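GIL01 gp7 (Bacillus phage pGIL01, PDB 6N7O) is a small phage protein that forms a two-subunit assembly and inhibits the LexA repressor of its bacterial host. Local coordinates at residues Tyr26-Asp29 / Arg30-Val34. Numbering follows the deposited sequence.
Sequences YVID and RLMQV
Tyr26 and Arg30 open a run of four i to i+4 bonds through which the amides of Arg30, Leu31, Met32 and Gln33 meet the carbonyls of Tyr26, Val27, Ile28 and Asp29, an unbroken alpha-helical ladder. Its first rung, Arg30 N to Tyr26 O, is 2.9 Å long, and its last, Gln33 N to Asp29 O, is 3.1 Å. The same four-residue spacing pairs the side chains, and Tyr26 with Arg30 is one such pair. With its CG anti to the backbone N (chi1 -176°), the tyrosine ring runs alongside the arginine, which lays CG over one face. Arg30 CG stands 3.7 Å from the centroid of the Tyr26 ring, 20° off the normal, in a CH-pi contact, while Arg30 CD passes on to the phenol end and lies 3.3 Å from Tyr26 OH. Bends at chi2 and chi3 of Arg30 then carry the guanidinium past the ring instead of onto it, and the two planes are 61° apart. Arg30 NH1 donates to Gln33 OE1 (3.0 Å), from a direction tilted out of the amide plane. The next two residues start rows of their own: Val27 CG1 packs 3.9 Å from Leu31 CD1, and Ile28 CG2 lies 4.1 Å from Met32 SD, each pair side by side.

Glu13 of helix 2-16 engages both partners of the CH-pi pair, OE1 in a hydrogen bond with Tyr26 OH and OE2 in a salt bridge with Arg30 NE; this bridge and the Gln33 bond would together tend to fix the guanidinium's rotation. Phe10 packs on Arg30 and Leu31. Leu31 also meets the second subunit, as do Val27, Ile28 and Met32. Helix 24-34, which follows strand 21-23, thus packs against helix 2-16 of its own chain and helix 2-16 of the second subunit.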
loop_
_atom_site.group_PDB
_atom_site.type_symbol
_atom_site.label_atom_id
_atom_site.label_comp_id
_atom_site.label_asym_id
_atom_site.label_seq_id
_atom_site.Cartn_x
_atom_site.Cartn_y
_atom_site.Cartn_z
ATOM N N TYR A 26 -3.437 7.511 5.282
ATOM C CA TYR A 26 -2.178 6.931 5.741
ATOM C C TYR A 26 -1.660 5.879 4.765
ATOM O O TYR A 26 -0.463 5.850 4.459
ATOM C CB TYR A 26 -2.330 6.311 7.129
ATOM C CG TYR A 26 -1.006 5.793 7.652
ATOM C CD1 TYR A 26 0.015 6.674 7.967
ATOM C CD2 TYR A 26 -0.772 4.434 7.806
ATOM C CE1 TYR A 26 1.237 6.223 8.435
ATOM C CE2 TYR A 26 0.449 3.967 8.279
ATOM C CZ TYR A 26 1.452 4.869 8.595
ATOM O OH TYR A 26 2.674 4.436 9.073
ATOM N N VAL A 27 -2.539 4.981 4.302
ATOM C CA VAL A 27 -2.116 3.965 3.333
ATOM C C VAL A 27 -1.544 4.636 2.091
ATOM O O VAL A 27 -0.490 4.247 1.578
ATOM C CB VAL A 27 -3.286 3.027 2.973
ATOM C CG1 VAL A 27 -2.926 2.096 1.825
ATOM C CG2 VAL A 27 -3.714 2.204 4.198
ATOM N N ILE A 28 -2.231 5.661 1.594
ATOM C CA ILE A 28 -1.750 6.362 0.405
ATOM C C ILE A 28 -0.391 6.996 0.674
ATOM O O ILE A 28 0.536 6.877 -0.135
ATOM C CB ILE A 28 -2.782 7.409 -0.035
ATOM C CG1 ILE A 28 -4.019 6.711 -0.619
ATOM C CG2 ILE A 28 -2.148 8.417 -1.004
ATOM C CD1 ILE A 28 -5.175 7.661 -0.892
ATOM N N ASP A 29 -0.254 7.686 1.812
ATOM C CA ASP A 29 1.030 8.297 2.154
ATOM C C ASP A 29 2.143 7.256 2.155
ATOM O O ASP A 29 3.223 7.492 1.608
ATOM C CB ASP A 29 0.963 8.981 3.519
ATOM C CG ASP A 29 0.245 10.324 3.481
ATOM O OD1 ASP A 29 -0.072 10.825 2.381
ATOM O OD2 ASP A 29 0.003 10.889 4.570
ATOM N N ARG A 30 1.894 6.096 2.765
ATOM C CA ARG A 30 2.951 5.088 2.875
ATOM C C ARG A 30 3.315 4.508 1.511
ATOM O O ARG A 30 4.499 4.261 1.228
ATOM C CB ARG A 30 2.531 3.973 3.829
ATOM C CG ARG A 30 2.401 4.434 5.268
ATOM C CD ARG A 30 3.755 4.601 5.950
ATOM N NE ARG A 30 4.399 3.309 6.197
ATOM C CZ ARG A 30 5.483 2.887 5.551
ATOM N NH1 ARG A 30 6.035 3.655 4.624
ATOM N NH2 ARG A 30 6.018 1.701 5.828
ATOM N N LEU A 31 2.313 4.253 0.666
ATOM C CA LEU A 31 2.594 3.697 -0.653
ATOM C C LEU A 31 3.339 4.707 -1.521
ATOM O O LEU A 31 4.192 4.327 -2.330
ATOM C CB LEU A 31 1.298 3.251 -1.328
ATOM C CG LEU A 31 0.592 2.057 -0.674
ATOM C CD1 LEU A 31 -0.727 1.773 -1.340
ATOM C CD2 LEU A 31 1.500 0.829 -0.740
ATOM N N MET A 32 3.043 5.997 -1.371
ATOM C CA MET A 32 3.831 6.985 -2.092
ATOM C C MET A 32 5.269 7.003 -1.604
ATOM O O MET A 32 6.188 7.241 -2.395
ATOM C CB MET A 32 3.190 8.362 -1.963
ATOM C CG MET A 32 1.877 8.444 -2.710
ATOM S SD MET A 32 1.221 10.110 -2.732
ATOM C CE MET A 32 2.582 10.977 -3.507
ATOM N N GLN A 33 5.490 6.727 -0.316
ATOM C CA GLN A 33 6.855 6.567 0.164
ATOM C C GLN A 33 7.502 5.323 -0.428
ATOM O O GLN A 33 8.676 5.348 -0.811
ATOM C CB GLN A 33 6.878 6.497 1.684
ATOM C CG GLN A 33 6.443 7.782 2.368
ATOM C CD GLN A 33 6.463 7.664 3.887
ATOM O OE1 GLN A 33 6.029 6.660 4.455
ATOM N NE2 GLN A 33 6.984 8.687 4.550
ATOM N N VAL A 34 6.749 4.227 -0.515
ATOM C CA VAL A 34 7.309 2.981 -1.036
ATOM C C VAL A 34 7.735 3.148 -2.488
ATOM O O VAL A 34 8.788 2.642 -2.908
ATOM C CB VAL A 34 6.287 1.844 -0.876
ATOM C CG1 VAL A 34 6.737 0.617 -1.661
ATOM C CG2 VAL A 34 6.091 1.519 0.600
#